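Local coordinates for YfdX protein (Salmonella enterica I, PDB 6A02) that is of no assigned biochemical function but is linked to the antibiotic stress response and virulence of Salmonella Typhi, at residues Leu63-Asp68 / Gly75-Arg80; Trp22-Asp27 / Glu51-Asp56; Ile101-Gln106 / Ile117-Leu122; Thr144-Leu149 / Leu160-Ala165. One frame throughout, in Å; residues are numbered along the deposited sequence. Where two conformers were deposited one is given.

The four contacts follow one another along the chain in the order interaction 2, 1, 3, 4, each closing before the next opens. Interaction 2 pairs helices 19-36 and 40-54. Interaction 4 pairs helices 136-151 and 155-167. Their centres lie about 13 Å apart, and they touch where E51 OE2 meets T144 OG1 at 2.8 Å, a probable hydrogen bond, so both belong to one helical end. Interaction 1 pins a short strand to the start of strand 77-89. The centres of interactions 1 and 2 are about 16 Å apart. Interaction 3 joins helices 94-109 and 113-122 at the other end, about 46 Å from interaction 4, centre to centre. The long antiparallel sheet spans the distance between the two helical ends.

Interaction 1: residues Leu63-Asp68 / Gly75-Arg80; sequences LYVKSD and GDHYIR
V65 and I79 face each other as an antiparallel non-hydrogen-bonded pair, and the backbone bonds lie on their flanks. R80 N donates to Y64 O at 2.9 Å, and K66 N donates to Y78 O at 2.9 Å. Both are nearly straight, with N-H...O angles of 162° and 165°. The CA-H groups of I79 and V65 lean on the same two carbonyls.

Apolar contacts come from four side chains. V65 CG2 meets I79 CG2 at 3.9 Å, the two side chains crossing at about a right angle. Y64 CB rests against I79 CB, and H77 CB touches V65 CG1.

The polar part centres on R80. A bend at chi3 (-67°) folds its guanidinium back over the 63-66 backbone. One face lies over Y64 O, which is 3.5 Å above the plane. NH1 gives V65 O a weak bond of 3.1 Å. NE turns to K16 O outside the two segments. Water 1 sits at the guanidinium edge and joins NH2 to V65 O. Water 2 joins K66 O to Y78 N, and water 3 accepts from R80 NH1. Within its own segment, K66 NZ forms a salt bridge with D68 OD1 at 3.0 Å, on the syn side of the carboxylate.

Backbone bonds, R80 and ordered water thus supply the polar hold, and V65, I79 and Y64 CB add an apolar patch. Together they fix where this short strand meets the long one.

Interaction 2: residues Trp22-Asp27 / Glu51-Asp56; sequences WQAMRD and EKLLND
A24 and L54 form the tight side of this helix-helix contact. A24 CB sits 3.6 Å from L54 CG and 3.8 Å from L54 CD2. L54 CG is anti to its carbonyl carbon (chi1 -69°), which carries the branch point across to the alanine methyl. A24 CB also meets L53 CB at 4.1 Å, so one methyl group lies against two consecutive leucines. The small alanine lets the backbones come close: the CA atoms of A24 and L53 are 6.0 Å apart. A50, one turn earlier on helix 40-54, also touches A24.

The other side is more polar. Here L53 touches with CD1. That methyl lies 3.9 Å from Q23 CG. It is also 3.6 Å from D27 OD2, and L53 and D27 cross at about a right angle. Q23 and D27 are linked on their own helix: Q23 NE2 donates to D27 OD1 at 3.0 Å. The oxygen lies in the amide plane of Q23, but the amide approaches from above the carboxylate plane. This bond probably limits the movement of both side chains beside the L53 methyl. D27 is buried, like A24 and L54. The solvent side is at Q23 and L53, both partly exposed.

No hydrogen bond crosses between the segments. Near the end of helix 40-54, N55 ND2 turns back to E51 O at 2.9 Å. Helix 136-151 packs beside the pair through E51 and N55. Two consecutive helices held by alanine-leucine packing, as here, make a helical hairpin, part of the helical end of this alpha-beta chain.

Interaction 3: residues Ile101-Gln106 / Ile117-Leu122; sequences INKANQ and IEALKL
Helices 101-106 and 117-122 run almost exactly antiparallel, at 174°, with their axes 8.2 Å apart. They are the two arms of a helical hairpin. The close approach depends on alanine facing alanine: the CA atoms of A104 and A119 are 4.9 Å apart. A119 CB presses on A104 CA at 3.6 Å, and the two methyl groups themselves are 3.9 Å apart.

L120 packs beside this pair on the buried side. With chi1 at -74° and chi2 extended at 174°, its CD2 comes to 3.6 Å from A104 CB. The same methyl meets I101 CD1 at 4.0 Å, where the two side chains cross obliquely. V125 and V127 of strand 125-135 also touch L120, so the hairpin lies against the sheet. Y156 of the third subunit packs on I101 and L120. N105 of helix 94-109 accepts from Y156 N through OD1 and donates to Q157 OE1 through ND2, both of the third subunit. The buried side of the hairpin thus also takes part in the assembly.

The outer side is covered by an exposed lysine. The methylene chain of K103 runs along A119, extended until a turn at chi4. No hydrogen bond joins the two segments. The amino end of the lysine lies close by, with K103 NZ 3.6 Å from A119 CB and 3.9 Å from L122 CD1.

Interaction 4: residues Thr144-Leu149 / Leu160-Ala165; sequences TTALSL and LLLKSA
L161 and A146 mark the closest backbone approach here, with CA atoms 6.0 Å apart. The two helices run antiparallel, at 165°, and their axes pass 9.2 Å apart.

L161 comes first and does most of the work. Its CB faces A146 CB at 4.2 Å. Its CD1 reaches further and enters the gap between T145 and L149, one turn apart on the other helix. There CD1 lies 3.5 Å from T145 CG2, tighter than usual van der Waals contact, and 3.7 Å from L149 CD1. T145 offers this methyl because CG2 is anti to the backbone N, while its hydroxyl bonds to K141 O on its own helix.

L162 meets the A146 methyl from another side. Its CD2 is 3.9 Å from A146 CB, so that methyl touches two successive leucines. No hydrogen bond crosses, and the contact is apolar.

L162 also packs on I28, S31 and R32 of helix 19-36. L147 leans on A47 and E51 of helix 40-54. Y91 of the second subunit packs on T145 and L149. E89 of that subunit packs on L161, so the pair lies against strand 77-89 of a neighbouring subunit as well as against helices 19-36 and 40-54.

Interaction 1: residues Leu63-Asp68 / Gly75-Arg80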
# COMPACT_ATOMS: atom_id res chain seq x y z
N LEU A 63 -21.08 -3.24 18.48
CA LEU A 63 -19.86 -3.11 19.27
C LEU A 63 -18.67 -2.64 18.44
O LEU A 63 -17.72 -2.08 19.00
CB LEU A 63 -19.49 -4.46 19.90
CG LEU A 63 -20.52 -5.03 20.88
CD1 LEU A 63 -20.05 -6.37 21.41
CD2 LEU A 63 -20.75 -4.05 22.00
N TYR A 64 -18.71 -2.84 17.12
CA TYR A 64 -17.55 -2.58 16.27
C TYR A 64 -17.69 -1.31 15.44
O TYR A 64 -16.76 -0.97 14.70
CB TYR A 64 -17.32 -3.78 15.34
CG TYR A 64 -17.41 -5.09 16.06
CD1 TYR A 64 -16.40 -5.50 16.92
CD2 TYR A 64 -18.51 -5.92 15.90
CE1 TYR A 64 -16.49 -6.72 17.60
CE2 TYR A 64 -18.61 -7.13 16.57
CZ TYR A 64 -17.60 -7.52 17.41
OH TYR A 64 -17.69 -8.72 18.07
N VAL A 65 -18.80 -0.59 15.58
CA VAL A 65 -19.08 0.54 14.72
C VAL A 65 -18.21 1.73 15.10
O VAL A 65 -18.05 2.06 16.28
CB VAL A 65 -20.58 0.88 14.80
CG1 VAL A 65 -20.87 2.22 14.17
CG2 VAL A 65 -21.40 -0.22 14.14
N LYS A 66 -17.63 2.38 14.09
CA LYS A 66 -16.95 3.66 14.26
C LYS A 66 -17.99 4.73 13.97
O LYS A 66 -18.26 5.04 12.81
CB LYS A 66 -15.76 3.76 13.31
CG LYS A 66 -14.95 5.03 13.46
CD LYS A 66 -13.48 4.75 13.26
CE LYS A 66 -12.63 5.99 13.43
NZ LYS A 66 -12.83 6.63 14.75
N SER A 67 -18.59 5.29 15.02
CA SER A 67 -19.77 6.13 14.83
C SER A 67 -19.44 7.46 14.15
O SER A 67 -20.30 8.02 13.47
CB SER A 67 -20.47 6.35 16.17
OG SER A 67 -19.55 6.77 17.15
N ASP A 68 -18.21 7.95 14.30
CA ASP A 68 -17.84 9.26 13.76
C ASP A 68 -17.42 9.22 12.30
O ASP A 68 -16.66 10.09 11.85
CB ASP A 68 -16.78 9.94 14.64
CG ASP A 68 -15.42 9.24 14.57
OD1 ASP A 68 -15.37 8.05 14.20
OD2 ASP A 68 -14.40 9.87 14.91
N GLY A 75 -27.67 4.53 5.56
CA GLY A 75 -28.02 3.58 6.59
C GLY A 75 -26.89 2.67 7.02
O GLY A 75 -27.05 1.95 8.01
N ASP A 76 -25.77 2.69 6.32
CA ASP A 76 -24.66 1.80 6.61
C ASP A 76 -23.73 2.43 7.64
O ASP A 76 -23.84 3.61 7.98
CB ASP A 76 -23.89 1.50 5.32
CG ASP A 76 -23.12 0.19 5.37
OD1 ASP A 76 -23.09 -0.47 6.43
OD2 ASP A 76 -22.53 -0.16 4.33
N HIS A 77 -22.79 1.62 8.14
CA HIS A 77 -21.81 2.07 9.11
C HIS A 77 -20.50 1.36 8.84
O HIS A 77 -20.48 0.20 8.41
CB HIS A 77 -22.27 1.76 10.53
CG HIS A 77 -23.55 2.44 10.91
ND1 HIS A 77 -23.58 3.70 11.47
CD2 HIS A 77 -24.84 2.05 10.79
CE1 HIS A 77 -24.84 4.04 11.69
NE2 HIS A 77 -25.62 3.06 11.28
N TYR A 78 -19.41 2.05 9.13
CA TYR A 78 -18.10 1.42 9.14
C TYR A 78 -17.88 0.68 10.45
O TYR A 78 -18.22 1.18 11.53
CB TYR A 78 -17.02 2.48 9.02
CG TYR A 78 -16.75 2.93 7.61
CD1 TYR A 78 -16.05 2.11 6.73
CD2 TYR A 78 -17.17 4.18 7.16
CE1 TYR A 78 -15.79 2.51 5.43
CE2 TYR A 78 -16.91 4.61 5.86
CZ TYR A 78 -16.22 3.76 5.00
OH TYR A 78 -15.96 4.16 3.70
N ILE A 79 -17.29 -0.52 10.36
CA ILE A 79 -16.86 -1.28 11.53
C ILE A 79 -15.35 -1.47 11.50
O ILE A 79 -14.71 -1.55 10.44
CB ILE A 79 -17.57 -2.64 11.68
CG1 ILE A 79 -17.31 -3.53 10.46
CG2 ILE A 79 -19.08 -2.46 11.96
CD1 ILE A 79 -17.57 -5.03 10.75
N ARG A 80 -14.77 -1.55 12.70
CA ARG A 80 -13.34 -1.77 12.89
C ARG A 80 -12.99 -3.24 12.70
O ARG A 80 -13.61 -4.12 13.31
CB ARG A 80 -12.94 -1.37 14.31
CG ARG A 80 -13.03 0.13 14.59
CD ARG A 80 -12.72 0.45 16.05
NE ARG A 80 -13.75 -0.09 16.91
CZ ARG A 80 -14.85 0.56 17.27
NH1 ARG A 80 -15.05 1.82 16.87
NH2 ARG A 80 -15.76 -0.04 18.03
O HOH W 1 -17.97 1.25 19.07
O HOH W 2 -19.81 4.49 10.67
O HOH W 3 -12.92 3.75 16.50

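Interaction 2: residues Trp22-Asp27 / Glu51-Asp56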
# COMPACT_ATOMS: atom_id res chain seq x y z
N TRP A 22 -12.59 -9.35 10.09
CA TRP A 22 -11.24 -9.46 9.55
C TRP A 22 -11.08 -10.77 8.78
O TRP A 22 -10.58 -10.78 7.65
CB TRP A 22 -10.19 -9.33 10.66
CG TRP A 22 -8.83 -9.15 10.08
CD1 TRP A 22 -8.24 -7.98 9.71
CD2 TRP A 22 -7.91 -10.18 9.75
NE1 TRP A 22 -7.00 -8.21 9.19
CE2 TRP A 22 -6.77 -9.57 9.21
CE3 TRP A 22 -7.93 -11.57 9.89
CZ2 TRP A 22 -5.66 -10.29 8.79
CZ3 TRP A 22 -6.83 -12.29 9.47
CH2 TRP A 22 -5.71 -11.64 8.93
N GLN A 23 -11.51 -11.89 9.38
CA GLN A 23 -11.38 -13.17 8.70
C GLN A 23 -12.26 -13.22 7.46
O GLN A 23 -11.87 -13.85 6.46
CB GLN A 23 -11.74 -14.30 9.67
CG GLN A 23 -11.54 -15.70 9.09
CD GLN A 23 -10.09 -15.96 8.75
OE1 GLN A 23 -9.20 -15.65 9.54
NE2 GLN A 23 -9.84 -16.50 7.56
N ALA A 24 -13.41 -12.56 7.49
CA ALA A 24 -14.27 -12.51 6.31
C ALA A 24 -13.55 -11.83 5.15
O ALA A 24 -13.62 -12.29 4.01
CB ALA A 24 -15.57 -11.78 6.64
N MET A 25 -12.83 -10.74 5.43
CA MET A 25 -12.11 -10.06 4.36
C MET A 25 -10.99 -10.93 3.82
O MET A 25 -10.73 -10.94 2.61
CB MET A 25 -11.56 -8.72 4.85
CG MET A 25 -12.64 -7.71 5.26
SD MET A 25 -13.98 -7.54 4.06
CE MET A 25 -13.07 -6.94 2.64
N ARG A 26 -10.31 -11.67 4.70
CA ARG A 26 -9.30 -12.63 4.26
C ARG A 26 -9.94 -13.69 3.35
O ARG A 26 -9.41 -14.01 2.28
CB ARG A 26 -8.64 -13.23 5.50
CG ARG A 26 -7.89 -14.51 5.30
CD ARG A 26 -6.73 -14.38 4.35
NE ARG A 26 -5.87 -15.56 4.45
CZ ARG A 26 -4.90 -15.85 3.59
NH1 ARG A 26 -4.68 -15.06 2.56
NH2 ARG A 26 -4.16 -16.94 3.77
N ASP A 27 -11.11 -14.20 3.75
CA ASP A 27 -11.80 -15.20 2.94
C ASP A 27 -12.22 -14.64 1.58
O ASP A 27 -12.18 -15.35 0.57
CB ASP A 27 -13.02 -15.73 3.69
CG ASP A 27 -12.67 -16.58 4.89
OD1 ASP A 27 -11.48 -16.94 5.05
OD2 ASP A 27 -13.61 -16.90 5.65
N GLU A 51 -19.69 -14.92 4.19
CA GLU A 51 -21.08 -14.54 4.41
C GLU A 51 -21.54 -14.92 5.81
O GLU A 51 -22.19 -14.12 6.49
CB GLU A 51 -21.97 -15.19 3.35
CG GLU A 51 -23.42 -14.70 3.37
CD GLU A 51 -24.30 -15.40 2.36
OE1 GLU A 51 -24.17 -16.64 2.22
OE2 GLU A 51 -25.12 -14.71 1.71
N LYS A 52 -21.19 -16.12 6.26
CA LYS A 52 -21.61 -16.54 7.60
C LYS A 52 -20.95 -15.68 8.67
O LYS A 52 -21.59 -15.31 9.66
CB LYS A 52 -21.32 -18.03 7.82
CG LYS A 52 -22.29 -18.94 7.08
CD LYS A 52 -22.09 -20.40 7.44
CE LYS A 52 -23.30 -21.21 7.00
NZ LYS A 52 -23.62 -20.96 5.56
N LEU A 53 -19.67 -15.34 8.48
CA LEU A 53 -18.98 -14.51 9.47
C LEU A 53 -19.60 -13.12 9.57
O LEU A 53 -19.79 -12.60 10.67
CB LEU A 53 -17.49 -14.42 9.13
CG LEU A 53 -16.64 -15.68 9.33
CD1 LEU A 53 -15.35 -15.60 8.53
CD2 LEU A 53 -16.32 -15.89 10.80
N LEU A 54 -19.91 -12.49 8.42
CA LEU A 54 -20.41 -11.12 8.43
C LEU A 54 -21.87 -11.03 8.86
O LEU A 54 -22.33 -9.92 9.17
CB LEU A 54 -20.27 -10.51 7.04
CG LEU A 54 -18.84 -10.24 6.58
CD1 LEU A 54 -18.83 -9.84 5.11
CD2 LEU A 54 -18.22 -9.14 7.45
N ASN A 55 -22.60 -12.14 8.87
CA ASN A 55 -24.03 -12.12 9.13
C ASN A 55 -24.39 -12.93 10.37
O ASN A 55 -25.56 -13.27 10.56
CB ASN A 55 -24.81 -12.62 7.91
CG ASN A 55 -24.75 -11.65 6.76
OD1 ASN A 55 -25.45 -10.63 6.75
ND2 ASN A 55 -23.90 -11.94 5.77
N ASP A 56 -23.40 -13.23 11.20
CA ASP A 56 -23.61 -13.99 12.43
C ASP A 56 -24.62 -13.28 13.33
O ASP A 56 -24.35 -12.20 13.84
CB ASP A 56 -22.27 -14.14 13.14
CG ASP A 56 -22.33 -15.10 14.32
OD1 ASP A 56 -23.45 -15.44 14.77
OD2 ASP A 56 -21.25 -15.50 14.80

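Interaction 3: residues Ile101-Gln106 / Ile117-Leu122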
# COMPACT_ATOMS: atom_id res chain seq x y z
N ILE A 101 13.52 5.67 26.25
CA ILE A 101 12.90 4.42 25.82
C ILE A 101 12.77 3.45 26.99
O ILE A 101 11.76 2.75 27.12
CB ILE A 101 13.67 3.82 24.63
CG1 ILE A 101 13.44 4.66 23.37
CG2 ILE A 101 13.23 2.39 24.39
CD1 ILE A 101 11.97 4.78 22.97
N ASN A 102 13.77 3.42 27.87
CA ASN A 102 13.69 2.55 29.03
C ASN A 102 12.48 2.87 29.90
O ASN A 102 11.83 1.97 30.44
CB ASN A 102 14.98 2.64 29.85
CG ASN A 102 14.91 1.84 31.13
OD1 ASN A 102 14.92 0.61 31.11
ND2 ASN A 102 14.81 2.54 32.26
N LYS A 103 12.14 4.16 30.03
CA LYS A 103 10.96 4.51 30.81
C LYS A 103 9.68 4.15 30.06
O LYS A 103 8.68 3.75 30.68
CB LYS A 103 11.01 6.00 31.17
CG LYS A 103 9.69 6.54 31.67
CD LYS A 103 9.73 8.05 31.81
CE LYS A 103 8.47 8.55 32.48
NZ LYS A 103 7.63 9.26 31.48
N ALA A 104 9.68 4.27 28.73
CA ALA A 104 8.52 3.84 27.96
C ALA A 104 8.27 2.35 28.15
O ALA A 104 7.11 1.91 28.26
CB ALA A 104 8.72 4.17 26.48
N ASN A 105 9.34 1.56 28.22
CA ASN A 105 9.20 0.12 28.40
C ASN A 105 8.55 -0.22 29.74
O ASN A 105 7.76 -1.17 29.84
CB ASN A 105 10.56 -0.56 28.25
CG ASN A 105 10.99 -0.67 26.81
OD1 ASN A 105 10.15 -0.71 25.91
ND2 ASN A 105 12.30 -0.73 26.57
N GLN A 106 8.84 0.57 30.78
CA GLN A 106 8.23 0.34 32.08
C GLN A 106 6.72 0.55 32.03
O GLN A 106 5.95 -0.23 32.61
CB GLN A 106 8.88 1.24 33.13
CG GLN A 106 8.24 1.16 34.51
CD GLN A 106 8.48 -0.18 35.18
OE1 GLN A 106 9.48 -0.86 34.92
NE2 GLN A 106 7.55 -0.57 36.06
N ILE A 117 2.33 6.47 25.94
CA ILE A 117 2.31 7.55 24.96
C ILE A 117 3.13 8.74 25.46
O ILE A 117 3.92 9.33 24.71
CB ILE A 117 0.86 7.95 24.62
CG1 ILE A 117 0.09 6.74 24.10
CG2 ILE A 117 0.83 9.10 23.63
CD1 ILE A 117 0.77 6.04 22.93
N GLU A 118 2.98 9.08 26.74
CA GLU A 118 3.68 10.25 27.26
C GLU A 118 5.18 10.00 27.36
O GLU A 118 5.99 10.88 27.04
CB GLU A 118 3.06 10.70 28.58
CG GLU A 118 1.72 11.43 28.40
CD GLU A 118 1.78 12.56 27.35
OE1 GLU A 118 2.73 13.38 27.40
OE2 GLU A 118 0.89 12.61 26.48
N ALA A 119 5.59 8.80 27.79
CA ALA A 119 7.01 8.48 27.84
C ALA A 119 7.62 8.45 26.44
O ALA A 119 8.76 8.88 26.23
CB ALA A 119 7.24 7.15 28.56
N LEU A 120 6.87 7.93 25.46
CA LEU A 120 7.38 7.92 24.09
C LEU A 120 7.58 9.33 23.55
O LEU A 120 8.53 9.59 22.81
CB LEU A 120 6.48 7.08 23.19
CG LEU A 120 6.62 5.57 23.42
CD1 LEU A 120 5.58 4.81 22.61
CD2 LEU A 120 8.02 5.09 23.09
N LYS A 121 6.68 10.25 23.92
CA LYS A 121 6.85 11.65 23.52
C LYS A 121 8.17 12.21 24.05
O LYS A 121 8.88 12.92 23.33
CB LYS A 121 5.68 12.49 24.02
CG LYS A 121 4.39 12.31 23.24
CD LYS A 121 3.33 13.28 23.76
CE LYS A 121 1.96 12.99 23.17
NZ LYS A 121 0.93 13.92 23.71
N LEU A 122 8.52 11.89 25.30
CA LEU A 122 9.81 12.32 25.82
C LEU A 122 10.97 11.70 25.07
O LEU A 122 12.06 12.28 25.04
CB LEU A 122 9.90 11.99 27.32
CG LEU A 122 8.93 12.73 28.23
CD1 LEU A 122 9.22 12.38 29.69
CD2 LEU A 122 9.01 14.24 28.02

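Interaction 4: residues Thr144-Leu149 / Leu160-Ala165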
# COMPACT_ATOMS: atom_id res chain seq x y z
N THR A 144 -22.91 -11.54 -0.63
CA THR A 144 -24.11 -12.29 -0.99
C THR A 144 -24.36 -12.23 -2.49
O THR A 144 -24.71 -13.24 -3.11
CB THR A 144 -25.31 -11.75 -0.22
OG1 THR A 144 -25.10 -11.96 1.18
CG2 THR A 144 -26.58 -12.47 -0.66
N THR A 145 -24.16 -11.06 -3.09
CA THR A 145 -24.35 -10.93 -4.53
C THR A 145 -23.30 -11.71 -5.30
O THR A 145 -23.61 -12.35 -6.31
CB THR A 145 -24.39 -9.46 -4.94
OG1 THR A 145 -25.36 -8.76 -4.15
CG2 THR A 145 -24.77 -9.34 -6.41
N ALA A 146 -22.05 -11.71 -4.82
CA ALA A 146 -21.02 -12.50 -5.50
C ALA A 146 -21.36 -13.99 -5.48
O ALA A 146 -21.16 -14.69 -6.48
CB ALA A 146 -19.65 -12.25 -4.87
N LEU A 147 -21.86 -14.49 -4.34
CA LEU A 147 -22.27 -15.89 -4.28
C LEU A 147 -23.39 -16.17 -5.27
O LEU A 147 -23.37 -17.20 -5.97
CB LEU A 147 -22.71 -16.25 -2.86
CG LEU A 147 -21.60 -16.62 -1.89
CD1 LEU A 147 -22.16 -16.65 -0.47
CD2 LEU A 147 -20.99 -17.96 -2.27
N SER A 148 -24.36 -15.27 -5.37
CA SER A 148 -25.44 -15.44 -6.34
C SER A 148 -24.90 -15.48 -7.76
O SER A 148 -25.33 -16.31 -8.58
CB SER A 148 -26.45 -14.30 -6.19
OG SER A 148 -27.09 -14.35 -4.92
N LEU A 149 -23.95 -14.60 -8.08
CA LEU A 149 -23.33 -14.63 -9.40
C LEU A 149 -22.58 -15.94 -9.62
O LEU A 149 -22.61 -16.50 -10.73
CB LEU A 149 -22.39 -13.43 -9.56
CG LEU A 149 -23.11 -12.08 -9.64
CD1 LEU A 149 -22.13 -10.93 -9.42
CD2 LEU A 149 -23.82 -11.92 -10.99
N LEU A 160 -15.27 -9.33 -9.64
CA LEU A 160 -15.33 -7.87 -9.58
C LEU A 160 -15.95 -7.39 -8.27
O LEU A 160 -15.48 -6.41 -7.67
CB LEU A 160 -16.14 -7.33 -10.75
CG LEU A 160 -15.57 -7.49 -12.15
CD1 LEU A 160 -16.61 -6.99 -13.15
CD2 LEU A 160 -14.26 -6.73 -12.32
N LEU A 161 -17.01 -8.06 -7.81
CA LEU A 161 -17.65 -7.65 -6.56
C LEU A 161 -16.77 -7.97 -5.35
O LEU A 161 -16.73 -7.20 -4.38
CB LEU A 161 -18.99 -8.35 -6.40
CG LEU A 161 -20.19 -7.66 -7.01
CD1 LEU A 161 -21.40 -8.49 -6.71
CD2 LEU A 161 -20.34 -6.27 -6.43
N LEU A 162 -16.08 -9.11 -5.38
CA LEU A 162 -15.13 -9.41 -4.30
C LEU A 162 -14.01 -8.37 -4.25
O LEU A 162 -13.61 -7.94 -3.16
CB LEU A 162 -14.58 -10.82 -4.47
CG LEU A 162 -15.62 -11.94 -4.40
CD1 LEU A 162 -14.93 -13.25 -4.70
CD2 LEU A 162 -16.27 -11.99 -3.03
N LYS A 163 -13.52 -7.95 -5.41
CA LYS A 163 -12.48 -6.91 -5.44
C LYS A 163 -13.02 -5.59 -4.92
O LYS A 163 -12.34 -4.90 -4.15
CB LYS A 163 -11.94 -6.75 -6.87
CG LYS A 163 -10.77 -5.76 -6.98
CD LYS A 163 -9.61 -6.19 -6.08
CE LYS A 163 -8.37 -5.32 -6.26
NZ LYS A 163 -7.21 -5.87 -5.47
N SER A 164 -14.25 -5.24 -5.31
CA SER A 164 -14.88 -4.03 -4.80
C SER A 164 -14.99 -4.06 -3.28
O SER A 164 -14.73 -3.04 -2.62
CB SER A 164 -16.26 -3.87 -5.41
OG SER A 164 -16.86 -2.68 -4.93
N ALA A 165 -15.35 -5.21 -2.70
CA ALA A 165 -15.37 -5.30 -1.24
C ALA A 165 -14.00 -5.00 -0.65
O ALA A 165 -13.89 -4.27 0.35
CB ALA A 165 -15.87 -6.68 -0.80